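Local coordinates for adapter protein MecA 2 (Bacillus subtilis, PDB 3JTO) that acts as an adaptor that targets unfolded and aggregated proteins and the competence factor ComK to the ClpC protease, and takes part in Spx degradation by ClpC, at residues 4-9 with 45-50; 24-29 with 53-58. One frame throughout, in Å; residues are numbered along the deposited sequence.

Contact 1 of 2, residues 4-9 with 45-50; sequences ADIIYQ and EDLGSH
E45 CG lies over one face of the D5 carboxylate, 3.7 Å from D5 CG, with E45 CB on the same side near OD1, while the D46 amide comes to OD1 close to the plane, D46 N to D5 OD1 being 2.9 Å, nearly in line with its C-O bond. The carboxylates of D5 and E45, their planes 43° apart, lie at the end of two antiparallel strands, where a G1 beta bulge sets both D46 and L47 opposite A4. D5 CG stands beside its own backbone N (chi1 -62°), bringing the acid across to the bulge. E45 OE2 lies 4.5 Å from D5 OD2 and D46 OD1 3.7 Å from D5 OD1, a negative cluster that the D46 N-H probably offsets in part.

A4 and L47 form the antiparallel hydrogen-bonded pair. A4 N donates to L47 O at 2.8 Å, on a lone pair in the carbonyl plane, while L47 N reaches A4 O at 3.0 Å, tilted 23° from the plane of the A4 carbonyl. On the helix-covered face, A4 packs on A52 of helix 49-59, and the side chains of I6 and L47 cross nearly at right angles, I6 CD1 meeting L47 CD1 at 3.8 Å.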
loop_
_atom_site.group_PDB
_atom_site.type_symbol
_atom_site.label_atom_id
_atom_site.label_comp_id
_atom_site.label_asym_id
_atom_site.label_seq_id
_atom_site.Cartn_x
_atom_site.Cartn_y
_atom_site.Cartn_z
ATOM N N ALA A 4 -7.574 -4.825 10.265
ATOM C CA ALA A 4 -7.082 -5.490 9.064
ATOM C C ALA A 4 -5.690 -5.040 8.632
ATOM O O ALA A 4 -5.377 -3.851 8.630
ATOM C CB ALA A 4 -8.083 -5.309 7.920
ATOM N N ASP A 5 -4.860 -6.010 8.271
ATOM C CA ASP A 5 -3.614 -5.725 7.557
ATOM C C ASP A 5 -3.811 -6.017 6.072
ATOM O O ASP A 5 -4.242 -7.108 5.693
ATOM C CB ASP A 5 -2.471 -6.567 8.103
ATOM C CG ASP A 5 -2.183 -6.273 9.546
ATOM O OD1 ASP A 5 -2.647 -5.224 10.047
ATOM O OD2 ASP A 5 -1.491 -7.084 10.180
ATOM N N ILE A 6 -3.498 -5.037 5.235
ATOM C CA ILE A 6 -3.787 -5.130 3.817
ATOM C C ILE A 6 -2.493 -5.023 3.027
ATOM O O ILE A 6 -1.774 -4.033 3.149
ATOM C CB ILE A 6 -4.818 -4.039 3.395
ATOM C CG1 ILE A 6 -6.238 -4.485 3.778
ATOM C CG2 ILE A 6 -4.763 -3.749 1.910
ATOM C CD1 ILE A 6 -7.300 -3.411 3.598
ATOM N N ILE A 7 -2.185 -6.060 2.251
ATOM C CA ILE A 7 -1.090 -6.003 1.289
ATOM C C ILE A 7 -1.559 -6.237 -0.146
ATOM O O ILE A 7 -2.129 -7.276 -0.458
ATOM C CB ILE A 7 0.010 -7.006 1.582
ATOM C CG1 ILE A 7 0.474 -6.904 3.030
ATOM C CG2 ILE A 7 1.182 -6.765 0.651
ATOM C CD1 ILE A 7 1.463 -7.999 3.405
ATOM N N TYR A 8 -1.288 -5.257 -1.006
ATOM C CA TYR A 8 -1.612 -5.314 -2.425
ATOM C C TYR A 8 -0.386 -5.267 -3.339
ATOM O O TYR A 8 0.624 -4.643 -3.010
ATOM C CB TYR A 8 -2.547 -4.159 -2.787
ATOM C CG TYR A 8 -4.000 -4.551 -2.779
ATOM C CD1 TYR A 8 -4.740 -4.584 -3.958
ATOM C CD2 TYR A 8 -4.626 -4.909 -1.598
ATOM C CE1 TYR A 8 -6.061 -4.958 -3.948
ATOM C CE2 TYR A 8 -5.940 -5.280 -1.579
ATOM C CZ TYR A 8 -6.651 -5.306 -2.748
ATOM O OH TYR A 8 -7.966 -5.681 -2.704
ATOM N N GLN A 9 -0.535 -5.895 -4.506
ATOM C CA GLN A 9 0.475 -6.040 -5.560
ATOM C C GLN A 9 0.204 -5.059 -6.724
ATOM O O GLN A 9 -0.925 -4.964 -7.212
ATOM C CB GLN A 9 0.301 -7.439 -6.121
ATOM C CG GLN A 9 1.513 -8.262 -6.396
ATOM C CD GLN A 9 1.091 -9.692 -6.674
ATOM O OE1 GLN A 9 0.023 -9.914 -7.249
ATOM N NE2 GLN A 9 1.897 -10.669 -6.242
ATOM N N GLU A 45 -1.283 -1.525 7.774
ATOM C CA GLU A 45 -1.598 -2.347 8.937
ATOM C C GLU A 45 -2.570 -1.686 9.902
ATOM O O GLU A 45 -2.645 -0.465 9.955
ATOM C CB GLU A 45 -0.318 -2.712 9.670
ATOM C CG GLU A 45 0.460 -3.814 9.003
ATOM C CD GLU A 45 1.845 -3.979 9.599
ATOM O OE1 GLU A 45 2.337 -3.013 10.223
ATOM O OE2 GLU A 45 2.436 -5.070 9.433
ATOM N N ASP A 46 -3.317 -2.513 10.640
ATOM C CA ASP A 46 -4.177 -2.062 11.748
ATOM C C ASP A 46 -5.272 -1.102 11.325
ATOM O O ASP A 46 -5.468 -0.063 11.940
ATOM C CB ASP A 46 -3.349 -1.418 12.866
ATOM C CG ASP A 46 -2.219 -2.317 13.338
ATOM O OD1 ASP A 46 -2.380 -3.564 13.292
ATOM O OD2 ASP A 46 -1.164 -1.781 13.740
ATOM N N LEU A 47 -5.981 -1.456 10.267
ATOM C CA LEU A 47 -7.090 -0.656 9.790
ATOM C C LEU A 47 -8.388 -1.108 10.466
ATOM O O LEU A 47 -8.641 -2.298 10.591
ATOM C CB LEU A 47 -7.206 -0.794 8.262
ATOM C CG LEU A 47 -5.941 -0.423 7.476
ATOM C CD1 LEU A 47 -6.119 -0.686 5.996
ATOM C CD2 LEU A 47 -5.539 1.032 7.720
ATOM N N GLY A 48 -9.190 -0.149 10.911
ATOM C CA GLY A 48 -10.569 -0.412 11.257
ATOM C C GLY A 48 -11.261 -1.034 10.062
ATOM O O GLY A 48 -10.793 -0.910 8.934
ATOM N N SER A 49 -12.377 -1.714 10.292
ATOM C CA SER A 49 -12.994 -2.478 9.223
ATOM C C SER A 49 -13.633 -1.599 8.153
ATOM O O SER A 49 -13.627 -1.957 6.981
ATOM C CB SER A 49 -13.976 -3.514 9.773
ATOM O OG SER A 49 -14.769 -2.970 10.809
ATOM N N HIS A 50 -14.173 -0.449 8.545
ATOM C CA HIS A 50 -14.747 0.480 7.566
ATOM C C HIS A 50 -13.696 1.080 6.629
ATOM O O HIS A 50 -13.820 0.965 5.421
ATOM C CB HIS A 50 -15.545 1.582 8.251
ATOM C CG HIS A 50 -16.796 1.093 8.911
ATOM N ND1 HIS A 50 -16.812 0.581 10.191
ATOM C CD2 HIS A 50 -18.076 1.040 8.467
ATOM C CE1 HIS A 50 -18.047 0.238 10.509
ATOM N NE2 HIS A 50 -18.834 0.510 9.483
#

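Contact 2 of 2, residues 24-29 with 53-58; sequences QRIGIT and EGVVAV
I26 and I28 close on helix 49-59 from the end of helix 13-25, and V55 takes both of them on one methyl. V55 CG2 lies 3.7 Å from I28 CG1 and 3.9 Å from I26 CD1, with the I28 and V55 side chains at about a right angle. The end of the I26 chain also rests on the helix backbone: I26 CD1 comes to 3.8 Å from G54 C. V58 CG2 is a looser neighbour, 4.4 Å from I26 CD1. I26 holds CG1 between its backbone N and carbonyl carbon (chi1 68°), with CD1 fully extended beyond it, and so carries its terminal methyl across to G54.

Behind these side chains the backbone makes a Schellman motif that ends helix 13-25: G27, at positive phi (79°), is its C-prime residue, with G27 N bonded to Q24 O at 3.0 Å and I28 N turned back to L23 O. I26 and I28, which flank the glycine, both direct their CB atoms at helix 49-59. Farther out, V58 packs on L19, S22 and L23 of helix 13-25, while I28 and V55 both touch L44 of strand 39-47.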
loop_
_atom_site.group_PDB
_atom_site.type_symbol
_atom_site.label_atom_id
_atom_site.label_comp_id
_atom_site.label_asym_id
_atom_site.label_seq_id
_atom_site.Cartn_x
_atom_site.Cartn_y
_atom_site.Cartn_z
ATOM N N GLN A 24 -5.098 9.307 0.674
ATOM C CA GLN A 24 -5.022 10.451 1.574
ATOM C C GLN A 24 -6.388 11.109 1.787
ATOM O O GLN A 24 -6.679 11.620 2.864
ATOM C CB GLN A 24 -4.047 11.474 1.038
ATOM C CG GLN A 24 -3.847 12.661 1.945
ATOM C CD GLN A 24 -3.326 13.869 1.183
ATOM O OE1 GLN A 24 -2.153 14.248 1.296
ATOM N NE2 GLN A 24 -4.196 14.470 0.384
ATOM N N ARG A 25 -7.226 11.096 0.759
ATOM C CA ARG A 25 -8.533 11.702 0.889
ATOM C C ARG A 25 -9.353 10.989 1.964
ATOM O O ARG A 25 -10.051 11.631 2.751
ATOM C CB ARG A 25 -9.270 11.743 -0.454
ATOM C CG ARG A 25 -8.669 12.766 -1.406
ATOM C CD ARG A 25 -9.661 13.226 -2.463
ATOM N NE ARG A 25 -9.248 14.492 -3.073
ATOM C CZ ARG A 25 -9.012 14.659 -4.369
ATOM N NH1 ARG A 25 -9.162 13.640 -5.207
ATOM N NH2 ARG A 25 -8.638 15.848 -4.831
ATOM N N ILE A 26 -9.249 9.666 2.012
ATOM C CA ILE A 26 -9.986 8.898 3.002
ATOM C C ILE A 26 -9.196 8.736 4.305
ATOM O O ILE A 26 -9.397 7.787 5.048
ATOM C CB ILE A 26 -10.439 7.542 2.430
ATOM C CG1 ILE A 26 -9.251 6.614 2.165
ATOM C CG2 ILE A 26 -11.216 7.759 1.134
ATOM C CD1 ILE A 26 -9.677 5.291 1.601
ATOM N N GLY A 27 -8.285 9.668 4.560
ATOM C CA GLY A 27 -7.571 9.733 5.820
ATOM C C GLY A 27 -6.413 8.769 6.015
ATOM O O GLY A 27 -5.974 8.549 7.153
ATOM N N ILE A 28 -5.909 8.193 4.926
ATOM C CA ILE A 28 -4.731 7.331 5.014
ATOM C C ILE A 28 -3.470 8.097 4.635
ATOM O O ILE A 28 -3.380 8.673 3.552
ATOM C CB ILE A 28 -4.850 6.066 4.137
ATOM C CG1 ILE A 28 -5.953 5.161 4.678
ATOM C CG2 ILE A 28 -3.542 5.292 4.156
ATOM C CD1 ILE A 28 -5.572 4.474 5.977
ATOM N N THR A 29 -2.490 8.081 5.527
ATOM C CA THR A 29 -1.332 8.940 5.411
ATOM C C THR A 29 -0.001 8.170 5.484
ATOM O O THR A 29 1.074 8.723 5.230
ATOM C CB THR A 29 -1.426 10.075 6.476
ATOM O OG1 THR A 29 -2.121 11.208 5.918
ATOM C CG2 THR A 29 -0.060 10.499 6.952
ATOM N N GLU A 53 -12.226 -1.324 4.173
ATOM C CA GLU A 53 -13.060 -1.590 3.014
ATOM C C GLU A 53 -12.938 -0.443 2.005
ATOM O O GLU A 53 -12.824 -0.676 0.797
ATOM C CB GLU A 53 -14.514 -1.799 3.442
ATOM C CG GLU A 53 -15.084 -3.143 3.011
ATOM C CD GLU A 53 -14.409 -4.315 3.732
ATOM O OE1 GLU A 53 -14.726 -4.541 4.924
ATOM O OE2 GLU A 53 -13.569 -5.014 3.112
ATOM N N GLY A 54 -12.955 0.789 2.515
ATOM C CA GLY A 54 -12.725 1.971 1.706
ATOM C C GLY A 54 -11.374 1.890 0.999
ATOM O O GLY A 54 -11.256 2.216 -0.181
ATOM N N VAL A 55 -10.358 1.434 1.727
ATOM C CA VAL A 55 -9.014 1.272 1.194
ATOM C C VAL A 55 -8.922 0.182 0.107
ATOM O O VAL A 55 -8.278 0.367 -0.928
ATOM C CB VAL A 55 -8.014 0.975 2.336
ATOM C CG1 VAL A 55 -6.756 0.274 1.804
ATOM C CG2 VAL A 55 -7.668 2.264 3.095
ATOM N N VAL A 56 -9.565 -0.952 0.343
ATOM C CA VAL A 56 -9.530 -2.042 -0.615
ATOM C C VAL A 56 -10.215 -1.653 -1.925
ATOM O O VAL A 56 -9.926 -2.223 -2.979
ATOM C CB VAL A 56 -10.132 -3.338 -0.026
ATOM C CG1 VAL A 56 -10.668 -4.250 -1.119
ATOM C CG2 VAL A 56 -9.083 -4.061 0.764
ATOM N N ALA A 57 -11.095 -0.659 -1.852
ATOM C CA ALA A 57 -11.842 -0.198 -3.013
ATOM C C ALA A 57 -10.984 0.706 -3.885
ATOM O O ALA A 57 -11.096 0.700 -5.109
ATOM C CB ALA A 57 -13.097 0.527 -2.574
ATOM N N VAL A 58 -10.137 1.502 -3.250
ATOM C CA VAL A 58 -9.158 2.282 -3.982
ATOM C C VAL A 58 -8.129 1.369 -4.650
ATOM O O VAL A 58 -7.903 1.455 -5.857
ATOM C CB VAL A 58 -8.439 3.270 -3.060
ATOM C CG1 VAL A 58 -7.190 3.819 -3.737
ATOM C CG2 VAL A 58 -9.392 4.400 -2.656
#

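Contacts 1 and 2 have centres 10 Å apart and share helix 49-59, which starts in contact 1 and supplies the second segment of contact 2. Along the chain their segments alternate: strand 4-10, the end of helix 13-25, the end of strand 39-47, then helix 49-59. The helix follows the bulged strand and packs against the antiparallel sheet through V55 and V56 and, alongside, against the end of helix 13-25. The two sites touch through apolar side chains, I6 CD1 lying 3.4 Å from V56 CG2 and L47 CD2 3.9 Å from I28 CD1. Together they join both helices to one face of the sheet in the C-terminal domain, which interacts with ClpC.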